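Local coordinates for protein acyl-coenzyme A oxidase 3 (Yarrowia lipolytica, PDB 5YS9) that oxidises acyl-CoA substrates of various chain lengths to trans-2-enoyl-CoA with an FAD cofactor, passing the electrons to oxygen to give hydrogen peroxide in peroxisomal beta-oxidation, at residues G195-W199 with G262-F266; K78-R82 with D249-K253; G203-S207 with A246-I250; I423-R427 with F441-Y445; G72-M76 with G437-F441. All blocks are in the same frame, centred on the assembly; numbering follows the deposited sequence.

Contact 1 (G195-W199 with G262-F266); sequences GATKW and GWIQF
Lys-198 and Ile-264 face each other as an antiparallel hydrogen-bonded pair: Lys-198 N donates to Ile-264 O at 2.9 Å, and Ile-264 N returns a bond to Lys-198 O at 3.1 Å. Trp-263 CA also lies 3.1 Å from Lys-198 O, a CA-H...O contact. Beside the pair, Gln-265 runs extended beyond CG and its NE2 donates to Thr-197 OG1 at 3.0 Å, with the hydroxyl close to the amide plane; the same OG1 is bonded to Thr-194 O. On the face carrying Lys-198 and Ile-264, Lys-198 CG meets the edge of the Phe-266 ring, 3.8 Å from Phe-266 CE1, while the amine runs on to Glu-164, Met-162 O and Phe-214 O. On the other face Trp-199 and Trp-263 lie nearly parallel, planes 20° apart, but too displaced to stack; Trp-199 CE3 instead touches Trp-263 CB at 3.6 Å. Both indoles pair edge-to-face with rings of the second subunit, Trp-199 with His-433 and Trp-263 with Phe-660. Within the beta domain, strand 262-272 is thus paired with strand 198-201 here and with strand 245-249 along its other edge.

Contact 2 (K78-R82 with D249-K253); sequences KEQLR and DIGKK
Asp-249, at the end of strand 245-249, takes the main grip of the helix that starts at Lys-78. Arg-82 meets its carboxylate end-on with two nitrogens: NH1 donates to Asp-249 OD1 at 3.1 Å, almost straight at 176° and in the guanidinium plane, while NH2 approaches Asp-249 OD2 at 2.7 Å from above the carboxylate plane. The two flat groups are therefore twisted by 29° rather than coplanar. With CG of Asp-249 anti to its own backbone N (chi1 -171°), the acid points at the helix, and Lys-78 NZ adds a longer salt bridge to Asp-249 OD2 at 3.5 Å, above one face of the Arg-82 guanidinium and displaced toward its rim. Two cations on one buried carboxylate would be expected to keep it ionised. Asp-249 OD1 also accepts from Gly-251 N at 2.6 Å, closing an Asx turn, so the oxygen that receives Arg-82 NH1 is fixed by the turn as well. This turn ends the strand of the beta domain and presents its acid to the first turn of helix 78-92 in the N-terminal helical domain. At Gly-251, whose backbone angles leave a side chain no place beside the preceding carbonyl, a water sits at the O and accepts from Lys-253 NZ and, weakly, from Arg-82 NH1. Lys-252 N lies 4.1 Å from Lys-78 CE and donates to Tyr-438 OH of the second subunit. Lys-253 NZ bonds to Arg-256 O and the water, 4.8 Å from Arg-82 NH1.

Contact 3 (G203-S207 with A246-I250); sequences GAAHS and ALGDI
Leu-247 and Ala-205 carry the apolar part of this contact, in which the loop 203-207 lies against the end of strand 245-249. The Leu-247 side chain packs against two successive carbonyl oxygens of the loop: CD1 is 3.5 Å from Ala-204 O and 3.6 Å from Ala-205 O, and CD2 also touches Ala-204 O at 3.6 Å. Its CG sits between the backbone N and the carbonyl carbon (chi1 63°), the crowded position, which, with chi2, brings both methyl groups to the loop. An alanine in place of Leu-247 would remove both methyls and would probably open a gap beside the carbonyls of Ala-204 and Ala-205. Further along, Ala-205 CB rests on the strand backbone, 3.5 Å from Asp-249 CA and 3.9 Å from Asp-249 CB, and it is also 3.9 Å from Gly-248 O. The CA atoms of Ala-205 and Asp-249 are only 4.5 Å apart, a close approach eased by the small Ala-205 side chain. The hydrogen-bonding partners come largely from elsewhere. Arg-234 donates through NH1 to Ala-204 O and through NH2 to Ala-205 O, so the carbonyls that Leu-247 covers are also satisfied. The His-206 ring stands nearly perpendicular to the Asp-249 carboxylate, planes 86° apart; that acid is engaged with Arg-82 and with Gly-251 N. Loop and strand of the beta domain thus meet here chiefly by van der Waals contact, and their relative position probably depends on close fit and on polar bonds made elsewhere, such as those of the loop to Asp-260.

Contact 4 (I423-R427 with F441-Y445); sequences IDQCR and FGQAY
Phe-441, at the start of helix 441-448, has the most surface buried here and lays its ring flat against the last turn of helix 391-428. Arg-427 CA stands over the ring centre, 3.5 Å from the centroid of Phe-441 and 13° off the normal, a CH-pi contact; Arg-427 CB comes down on the same ring at 3.4 Å from Phe-441 CG. The rim reaches further back along the turn, with Phe-441 CE1 3.7 Å from Cys-426 CB. Arg-427 sends CG anti to its backbone N (chi1 164°) and bends at chi3; its guanidinium, perpendicular to the phenyl plane, returns along its own helix, where NH1 bridges to Asp-424 OD1 at 3.1 Å from above the carboxylate plane. One turn earlier Ile-423 packs against the partner helix: its CG2 lies on Tyr-445 CB at 3.8 Å and meets the tyrosine ring at the edge, while CD1 reaches toward Ala-444 O. Tyr-445 has one face toward Asp-424 OD1. Its hydroxyl bonds to Asp-424 OD1 of the second subunit, reciprocally, and the two Tyr-445 rings meet there. The two short segments run nearly antiparallel, at 170° with axes 9.7 Å apart, as a helical hairpin of the C-alpha1 domain. Helix 300-330 packs against it, with Phe-320 against Phe-441 and Ala-444 and with Ile-321 and Ala-324 on Cys-426, and the subunit interface borders the Tyr-445 side.

Contact 5 (G72-M76 with G437-F441); sequences GDYDM and GYNGF
Tyr-74 is the tightly packed half of the contact: its ring lies over the 3-10 turn 437-439, with Gly-437 O 3.1 Å above the ring plane and over its centre. The rest of the ring follows the turn, Tyr-74 CE2 lying 3.6 Å from Tyr-438 O and Tyr-74 OH 3.4 Å from Gly-440 CA. That close approach suits glycine, since a CB at Gly-440 would clash with Tyr-74 OH. The hydroxyl itself bonds to Asn-645 O. A serine in place of Tyr-74 would probably strip the ring from over Gly-437 O and leave Asn-645 O without this hydroxyl. The looser side is made by the partly exposed Asp-75. Its carboxylate crosses the Tyr-438 side chain at about a right angle and lies at the ring edge, and Tyr-438 OH donates at 2.7 Å to the syn lone pair of Asp-75 OD1; OD2 of the same acid is held by Gln-666. Tyr-438 OH is also hydrogen-bonded to Lys-252 N of the second subunit and to Asn-667. Gly-440 takes the N-cap position of helix 441-448, so the arrangement is a loop of the N-terminal domain seated on the turn between two helices of the C-alpha1 domain, beside the dimer interface.

Overall arrangement
From the N terminus, the loop 72-76 opens contact 5, which closes only at 437-441 and so encloses contacts 1, 2 and 3. Contact 2 opens directly after it at 78-82 and closes at 249-253, inside that span. Contact 1 starts at 195-199 and crosses contact 2, closing beyond it at 262-266; contact 3 lies wholly within contact 1 and shares Asp-249 and Ile-250 with contact 2. Contacts 1 and 3 meet in one sheet, their centres about 10 Å apart. Contact 4 comes in series after contacts 1, 2 and 3, and shares Phe-441 with contact 5. The N-terminal domain is thus tied to the beta domain by contact 2 and to the C-alpha1 domain by contact 5.

Contact 1 (G195-W199 with G262-F266)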
# COMPACT_ATOMS: atom_id res chain seq x y z
N GLY A 195 -16.19 -0.97 26.12
CA GLY A 195 -15.40 -0.02 25.38
C GLY A 195 -13.98 0.10 25.92
O GLY A 195 -13.06 0.40 25.20
N ALA A 196 -13.83 -0.11 27.22
CA ALA A 196 -12.54 0.03 27.86
C ALA A 196 -11.81 -1.30 27.90
O ALA A 196 -10.84 -1.46 28.61
CB ALA A 196 -12.68 0.61 29.25
N THR A 197 -12.30 -2.27 27.15
CA THR A 197 -11.63 -3.54 27.06
C THR A 197 -10.26 -3.31 26.46
O THR A 197 -10.12 -2.66 25.44
CB THR A 197 -12.40 -4.49 26.12
OG1 THR A 197 -13.68 -4.79 26.68
CG2 THR A 197 -11.67 -5.77 25.90
N LYS A 198 -9.24 -3.87 27.09
CA LYS A 198 -7.91 -3.85 26.54
C LYS A 198 -7.95 -4.56 25.16
O LYS A 198 -8.79 -5.50 24.94
CB LYS A 198 -6.88 -4.50 27.45
CG LYS A 198 -6.69 -3.85 28.80
CD LYS A 198 -6.29 -2.38 28.68
CE LYS A 198 -5.83 -1.76 30.00
NZ LYS A 198 -5.56 -0.30 29.90
N TRP A 199 -7.12 -4.03 24.25
CA TRP A 199 -7.20 -4.38 22.85
C TRP A 199 -5.86 -4.32 22.21
O TRP A 199 -5.05 -3.48 22.57
CB TRP A 199 -8.18 -3.44 22.10
CG TRP A 199 -8.84 -4.17 20.92
CD1 TRP A 199 -8.44 -4.18 19.62
CD2 TRP A 199 -9.97 -5.04 20.98
NE1 TRP A 199 -9.24 -5.00 18.86
CE2 TRP A 199 -10.21 -5.52 19.67
CE3 TRP A 199 -10.82 -5.46 22.00
CZ2 TRP A 199 -11.28 -6.37 19.36
CZ3 TRP A 199 -11.89 -6.33 21.68
CH2 TRP A 199 -12.10 -6.77 20.38
N GLY A 262 -4.53 -10.20 21.94
CA GLY A 262 -5.73 -10.56 22.60
C GLY A 262 -6.35 -9.34 23.21
O GLY A 262 -5.67 -8.33 23.37
N TRP A 263 -7.65 -9.47 23.50
CA TRP A 263 -8.40 -8.51 24.30
C TRP A 263 -8.42 -8.97 25.73
O TRP A 263 -8.36 -10.15 25.96
CB TRP A 263 -9.85 -8.37 23.84
CG TRP A 263 -10.67 -9.62 23.80
CD1 TRP A 263 -10.80 -10.43 22.73
CD2 TRP A 263 -11.47 -10.18 24.83
NE1 TRP A 263 -11.62 -11.47 23.01
CE2 TRP A 263 -12.07 -11.35 24.29
CE3 TRP A 263 -11.77 -9.83 26.14
CZ2 TRP A 263 -12.94 -12.16 25.01
CZ3 TRP A 263 -12.65 -10.65 26.88
CH2 TRP A 263 -13.23 -11.79 26.31
N ILE A 264 -8.48 -8.04 26.68
CA ILE A 264 -8.62 -8.37 28.09
C ILE A 264 -9.68 -7.48 28.77
O ILE A 264 -9.71 -6.27 28.58
CB ILE A 264 -7.29 -8.18 28.88
CG1 ILE A 264 -6.07 -8.64 28.05
CG2 ILE A 264 -7.37 -8.93 30.22
CD1 ILE A 264 -4.73 -8.33 28.73
N GLN A 265 -10.52 -8.10 29.59
CA GLN A 265 -11.36 -7.43 30.54
C GLN A 265 -10.99 -7.87 31.96
O GLN A 265 -10.75 -9.07 32.19
CB GLN A 265 -12.79 -7.78 30.28
CG GLN A 265 -13.22 -7.51 28.84
CD GLN A 265 -14.66 -7.75 28.64
OE1 GLN A 265 -15.22 -8.53 29.36
NE2 GLN A 265 -15.27 -7.07 27.71
N PHE A 266 -10.96 -6.88 32.88
CA PHE A 266 -10.79 -7.08 34.32
C PHE A 266 -12.07 -6.73 35.04
O PHE A 266 -12.61 -5.66 34.84
CB PHE A 266 -9.73 -6.12 34.85
CG PHE A 266 -8.44 -6.16 34.11
CD1 PHE A 266 -8.25 -5.37 32.96
CD2 PHE A 266 -7.40 -6.94 34.56
CE1 PHE A 266 -7.06 -5.41 32.26
CE2 PHE A 266 -6.19 -6.97 33.86
CZ PHE A 266 -6.04 -6.23 32.71

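Contact 2 (K78-R82 with D249-K253)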
# COMPACT_ATOMS: atom_id res chain seq x y z
N LYS A 78 -2.30 -19.23 9.55
CA LYS A 78 -2.11 -18.55 10.82
C LYS A 78 -1.82 -19.47 12.00
O LYS A 78 -1.03 -19.10 12.80
CB LYS A 78 -3.24 -17.55 11.12
CG LYS A 78 -4.13 -17.77 12.34
CD LYS A 78 -4.54 -16.45 13.01
CE LYS A 78 -5.95 -16.48 13.64
NZ LYS A 78 -6.02 -17.14 14.98
N GLU A 79 -2.37 -20.68 12.06
CA GLU A 79 -2.18 -21.57 13.22
C GLU A 79 -0.74 -22.04 13.31
O GLU A 79 -0.24 -22.28 14.40
CB GLU A 79 -3.09 -22.81 13.19
CG GLU A 79 -4.61 -22.57 13.20
CD GLU A 79 -5.20 -21.92 11.93
OE1 GLU A 79 -4.61 -22.04 10.81
OE2 GLU A 79 -6.27 -21.26 12.03
N GLN A 80 -0.07 -22.13 12.16
CA GLN A 80 1.29 -22.61 12.08
C GLN A 80 2.26 -21.50 12.37
O GLN A 80 3.30 -21.69 13.05
CB GLN A 80 1.53 -23.24 10.71
CG GLN A 80 2.61 -24.29 10.75
CD GLN A 80 3.03 -24.82 9.38
OE1 GLN A 80 2.23 -24.91 8.43
NE2 GLN A 80 4.32 -25.22 9.28
N LEU A 81 1.94 -20.31 11.89
CA LEU A 81 2.66 -19.09 12.30
C LEU A 81 2.64 -18.88 13.83
O LEU A 81 3.68 -18.55 14.46
CB LEU A 81 2.06 -17.87 11.61
CG LEU A 81 2.65 -17.18 10.35
CD1 LEU A 81 3.78 -17.86 9.62
CD2 LEU A 81 1.51 -16.79 9.41
N ARG A 82 1.46 -19.05 14.41
CA ARG A 82 1.30 -19.00 15.86
C ARG A 82 2.20 -20.06 16.54
O ARG A 82 2.92 -19.75 17.49
CB ARG A 82 -0.16 -19.24 16.26
CG ARG A 82 -1.13 -18.14 15.90
CD ARG A 82 -0.89 -16.95 16.80
NE ARG A 82 -1.84 -15.89 16.54
CZ ARG A 82 -2.98 -15.70 17.18
NH1 ARG A 82 -3.75 -14.69 16.83
NH2 ARG A 82 -3.38 -16.50 18.15
N ASP A 249 -8.51 -14.37 21.90
CA ASP A 249 -7.78 -14.05 20.70
C ASP A 249 -8.57 -13.09 19.83
O ASP A 249 -9.72 -13.31 19.53
CB ASP A 249 -7.51 -15.34 19.95
CG ASP A 249 -6.57 -15.18 18.78
OD1 ASP A 249 -6.40 -14.08 18.26
OD2 ASP A 249 -6.01 -16.19 18.38
N ILE A 250 -7.92 -12.01 19.43
CA ILE A 250 -8.51 -11.04 18.54
C ILE A 250 -8.67 -11.56 17.13
O ILE A 250 -9.50 -11.09 16.39
CB ILE A 250 -7.80 -9.69 18.62
CG1 ILE A 250 -8.06 -9.10 20.01
CG2 ILE A 250 -8.30 -8.76 17.55
CD1 ILE A 250 -7.49 -7.74 20.23
N GLY A 251 -7.88 -12.55 16.76
CA GLY A 251 -8.05 -13.18 15.48
C GLY A 251 -7.23 -12.62 14.34
O GLY A 251 -6.18 -12.08 14.54
N LYS A 252 -7.73 -12.81 13.14
CA LYS A 252 -6.99 -12.50 11.94
C LYS A 252 -6.64 -11.03 11.84
O LYS A 252 -7.48 -10.18 11.99
CB LYS A 252 -7.79 -12.93 10.71
CG LYS A 252 -7.10 -12.74 9.38
CD LYS A 252 -6.13 -13.86 9.12
CE LYS A 252 -5.50 -13.74 7.76
NZ LYS A 252 -4.49 -12.66 7.71
N LYS A 253 -5.37 -10.78 11.55
CA LYS A 253 -4.88 -9.43 11.23
C LYS A 253 -4.44 -9.30 9.77
O LYS A 253 -4.22 -10.29 9.07
CB LYS A 253 -3.72 -9.08 12.14
CG LYS A 253 -4.08 -9.21 13.60
CD LYS A 253 -3.01 -8.63 14.49
CE LYS A 253 -1.72 -9.40 14.44
NZ LYS A 253 -1.74 -10.76 15.03
O HOH W 1 -3.58 -12.69 14.20

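Contact 3 (G203-S207 with A246-I250)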
# COMPACT_ATOMS: atom_id res chain seq x y z
N GLY A 203 0.58 -11.24 22.82
CA GLY A 203 0.90 -12.25 23.84
C GLY A 203 -0.23 -12.60 24.79
O GLY A 203 -0.18 -13.64 25.46
N ALA A 204 -1.23 -11.72 24.90
CA ALA A 204 -2.31 -11.93 25.87
C ALA A 204 -3.22 -13.07 25.49
O ALA A 204 -3.80 -13.70 26.37
CB ALA A 204 -3.13 -10.66 26.06
N ALA A 205 -3.39 -13.30 24.20
CA ALA A 205 -4.46 -14.21 23.78
C ALA A 205 -4.11 -15.60 24.25
O ALA A 205 -4.86 -16.21 24.94
CB ALA A 205 -4.66 -14.17 22.29
N HIS A 206 -2.91 -16.03 24.00
CA HIS A 206 -2.50 -17.38 24.32
C HIS A 206 -1.23 -17.52 25.15
O HIS A 206 -0.95 -18.62 25.59
CB HIS A 206 -2.30 -18.18 23.03
CG HIS A 206 -3.57 -18.54 22.32
ND1 HIS A 206 -4.76 -18.76 22.99
CD2 HIS A 206 -3.82 -18.79 21.01
CE1 HIS A 206 -5.70 -19.07 22.11
NE2 HIS A 206 -5.15 -19.10 20.91
N SER A 207 -0.44 -16.47 25.34
CA SER A 207 0.92 -16.66 25.88
C SER A 207 1.14 -16.17 27.28
O SER A 207 1.82 -16.83 28.07
CB SER A 207 1.95 -16.03 24.94
OG SER A 207 1.48 -16.09 23.62
N ALA A 246 -10.99 -11.84 31.96
CA ALA A 246 -11.50 -12.38 30.74
C ALA A 246 -10.54 -11.95 29.65
O ALA A 246 -10.09 -10.80 29.61
CB ALA A 246 -12.89 -11.85 30.49
N LEU A 247 -10.22 -12.86 28.75
CA LEU A 247 -9.46 -12.52 27.58
C LEU A 247 -9.65 -13.55 26.45
O LEU A 247 -10.21 -14.62 26.68
CB LEU A 247 -7.99 -12.41 27.96
CG LEU A 247 -7.32 -13.66 28.48
CD1 LEU A 247 -7.00 -14.68 27.40
CD2 LEU A 247 -6.06 -13.15 29.18
N GLY A 248 -9.30 -13.15 25.24
CA GLY A 248 -9.48 -13.95 24.06
C GLY A 248 -8.62 -13.52 22.90
O GLY A 248 -8.09 -12.44 22.90
N ASP A 249 -8.51 -14.37 21.90
CA ASP A 249 -7.78 -14.05 20.70
C ASP A 249 -8.57 -13.09 19.83
O ASP A 249 -9.72 -13.31 19.53
CB ASP A 249 -7.51 -15.34 19.95
CG ASP A 249 -6.57 -15.18 18.78
OD1 ASP A 249 -6.40 -14.08 18.26
OD2 ASP A 249 -6.01 -16.19 18.38
N ILE A 250 -7.92 -12.01 19.43
CA ILE A 250 -8.51 -11.04 18.54
C ILE A 250 -8.67 -11.56 17.13
O ILE A 250 -9.50 -11.09 16.39
CB ILE A 250 -7.80 -9.69 18.62
CG1 ILE A 250 -8.06 -9.10 20.01
CG2 ILE A 250 -8.30 -8.76 17.55
CD1 ILE A 250 -7.49 -7.74 20.23

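Contact 4 (I423-R427 with F441-Y445)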
# COMPACT_ATOMS: atom_id res chain seq x y z
N ILE A 423 8.36 -0.77 -0.39
CA ILE A 423 7.87 -2.13 -0.53
C ILE A 423 6.84 -2.14 -1.67
O ILE A 423 6.96 -2.96 -2.61
CB ILE A 423 7.25 -2.68 0.76
CG1 ILE A 423 8.30 -2.81 1.89
CG2 ILE A 423 6.66 -4.07 0.53
CD1 ILE A 423 7.70 -2.90 3.29
N ASP A 424 5.89 -1.21 -1.63
CA ASP A 424 4.82 -1.19 -2.59
C ASP A 424 5.32 -0.89 -3.99
O ASP A 424 4.93 -1.56 -4.92
CB ASP A 424 3.76 -0.16 -2.21
CG ASP A 424 2.49 -0.36 -3.01
OD1 ASP A 424 1.82 -1.36 -2.74
OD2 ASP A 424 2.18 0.42 -3.91
N GLN A 425 6.15 0.13 -4.12
CA GLN A 425 6.77 0.52 -5.41
C GLN A 425 7.68 -0.54 -5.99
O GLN A 425 7.62 -0.79 -7.18
CB GLN A 425 7.60 1.79 -5.24
CG GLN A 425 6.77 3.06 -5.21
CD GLN A 425 6.25 3.44 -6.57
OE1 GLN A 425 5.17 3.99 -6.67
NE2 GLN A 425 7.02 3.15 -7.64
N CYS A 426 8.49 -1.16 -5.15
CA CYS A 426 9.38 -2.20 -5.60
C CYS A 426 8.58 -3.35 -6.14
O CYS A 426 8.98 -4.00 -7.09
CB CYS A 426 10.33 -2.63 -4.50
SG CYS A 426 11.70 -1.49 -4.26
N ARG A 427 7.44 -3.62 -5.53
CA ARG A 427 6.59 -4.68 -6.02
C ARG A 427 6.07 -4.37 -7.42
O ARG A 427 6.10 -5.21 -8.28
CB ARG A 427 5.43 -4.94 -5.07
CG ARG A 427 4.29 -5.74 -5.67
CD ARG A 427 3.10 -5.85 -4.74
NE ARG A 427 2.34 -4.62 -4.58
CZ ARG A 427 1.70 -3.99 -5.56
NH1 ARG A 427 1.04 -2.89 -5.30
NH2 ARG A 427 1.72 -4.46 -6.78
N PHE A 441 6.96 -9.34 -1.35
CA PHE A 441 6.28 -8.04 -1.30
C PHE A 441 4.97 -8.06 -0.50
O PHE A 441 4.75 -7.20 0.35
CB PHE A 441 6.02 -7.51 -2.69
CG PHE A 441 7.26 -7.36 -3.54
CD1 PHE A 441 8.14 -6.31 -3.33
CD2 PHE A 441 7.54 -8.26 -4.58
CE1 PHE A 441 9.27 -6.18 -4.10
CE2 PHE A 441 8.67 -8.12 -5.36
CZ PHE A 441 9.53 -7.07 -5.12
N GLY A 442 4.11 -9.03 -0.75
CA GLY A 442 2.74 -9.09 -0.19
C GLY A 442 2.80 -9.18 1.31
O GLY A 442 2.23 -8.33 2.04
N GLN A 443 3.54 -10.18 1.78
CA GLN A 443 3.66 -10.45 3.21
C GLN A 443 4.44 -9.31 3.96
O GLN A 443 4.00 -8.78 5.02
CB GLN A 443 4.27 -11.84 3.50
CG GLN A 443 3.87 -12.37 4.89
CD GLN A 443 2.31 -12.36 5.18
OE1 GLN A 443 1.83 -11.50 5.94
NE2 GLN A 443 1.56 -13.31 4.62
N ALA A 444 5.57 -8.91 3.40
CA ALA A 444 6.27 -7.78 3.95
C ALA A 444 5.39 -6.49 4.05
O ALA A 444 5.41 -5.81 5.05
CB ALA A 444 7.48 -7.54 3.09
N TYR A 445 4.62 -6.17 3.03
CA TYR A 445 3.80 -4.98 3.09
C TYR A 445 2.73 -5.04 4.19
O TYR A 445 2.55 -4.12 4.96
CB TYR A 445 3.16 -4.72 1.74
CG TYR A 445 2.42 -3.43 1.71
CD1 TYR A 445 3.07 -2.24 1.50
CD2 TYR A 445 1.06 -3.39 1.93
CE1 TYR A 445 2.40 -1.05 1.49
CE2 TYR A 445 0.38 -2.20 1.93
CZ TYR A 445 1.06 -1.04 1.72
OH TYR A 445 0.38 0.14 1.73

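Contact 5 (G72-M76 with G437-F441)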
# COMPACT_ATOMS: atom_id res chain seq x y z
N GLY A 72 9.82 -21.37 3.90
CA GLY A 72 8.45 -21.85 3.66
C GLY A 72 7.36 -21.10 4.37
O GLY A 72 6.23 -21.57 4.42
N ASP A 73 7.67 -19.92 4.89
CA ASP A 73 6.71 -19.14 5.65
C ASP A 73 5.58 -18.55 4.77
O ASP A 73 4.51 -18.24 5.28
CB ASP A 73 7.40 -18.03 6.46
CG ASP A 73 8.27 -18.55 7.61
OD1 ASP A 73 8.48 -19.76 7.77
OD2 ASP A 73 8.79 -17.72 8.37
N TYR A 74 5.79 -18.39 3.46
CA TYR A 74 4.74 -17.76 2.67
C TYR A 74 3.45 -18.62 2.58
O TYR A 74 2.36 -18.09 2.45
CB TYR A 74 5.23 -17.29 1.29
CG TYR A 74 6.40 -16.31 1.32
CD1 TYR A 74 6.27 -14.98 1.83
CD2 TYR A 74 7.64 -16.70 0.82
CE1 TYR A 74 7.37 -14.10 1.83
CE2 TYR A 74 8.76 -15.84 0.85
CZ TYR A 74 8.61 -14.54 1.35
OH TYR A 74 9.72 -13.76 1.28
N ASP A 75 3.59 -19.93 2.72
CA ASP A 75 2.51 -20.86 2.55
C ASP A 75 1.86 -21.23 3.87
O ASP A 75 0.93 -22.06 3.90
CB ASP A 75 3.02 -22.16 1.91
CG ASP A 75 3.53 -21.97 0.47
OD1 ASP A 75 2.68 -21.71 -0.39
OD2 ASP A 75 4.77 -22.11 0.21
N MET A 76 2.34 -20.66 4.97
CA MET A 76 1.91 -21.07 6.31
C MET A 76 0.61 -20.39 6.66
O MET A 76 0.57 -19.16 6.64
CB MET A 76 2.92 -20.65 7.39
CG MET A 76 4.10 -21.56 7.54
SD MET A 76 4.99 -21.14 9.04
CE MET A 76 6.49 -22.06 8.74
N GLY A 437 3.59 -14.44 -4.00
CA GLY A 437 3.91 -14.50 -2.56
C GLY A 437 5.38 -14.81 -2.24
O GLY A 437 5.91 -14.36 -1.23
N TYR A 438 6.03 -15.61 -3.08
CA TYR A 438 7.44 -16.04 -2.84
C TYR A 438 8.44 -14.90 -3.01
O TYR A 438 9.54 -14.96 -2.50
CB TYR A 438 7.81 -17.29 -3.71
CG TYR A 438 6.79 -18.38 -3.50
CD1 TYR A 438 6.60 -18.92 -2.21
CD2 TYR A 438 5.95 -18.80 -4.54
CE1 TYR A 438 5.60 -19.87 -1.98
CE2 TYR A 438 4.96 -19.76 -4.31
CZ TYR A 438 4.80 -20.28 -3.04
OH TYR A 438 3.84 -21.21 -2.80
N ASN A 439 8.07 -13.85 -3.74
CA ASN A 439 8.95 -12.71 -3.84
C ASN A 439 8.78 -11.70 -2.69
O ASN A 439 9.45 -10.70 -2.68
CB ASN A 439 8.84 -12.11 -5.21
CG ASN A 439 9.38 -13.04 -6.27
OD1 ASN A 439 10.49 -13.56 -6.12
ND2 ASN A 439 8.60 -13.31 -7.31
N GLY A 440 7.91 -11.99 -1.71
CA GLY A 440 7.91 -11.36 -0.40
C GLY A 440 7.17 -10.05 -0.25
O GLY A 440 6.77 -9.69 0.86
N PHE A 441 6.96 -9.34 -1.35
CA PHE A 441 6.28 -8.04 -1.30
C PHE A 441 4.97 -8.06 -0.50
O PHE A 441 4.75 -7.20 0.35
CB PHE A 441 6.02 -7.51 -2.69
CG PHE A 441 7.26 -7.36 -3.54
CD1 PHE A 441 8.14 -6.31 -3.33
CD2 PHE A 441 7.54 -8.26 -4.58
CE1 PHE A 441 9.27 -6.18 -4.10
CE2 PHE A 441 8.67 -8.12 -5.36
CZ PHE A 441 9.53 -7.07 -5.12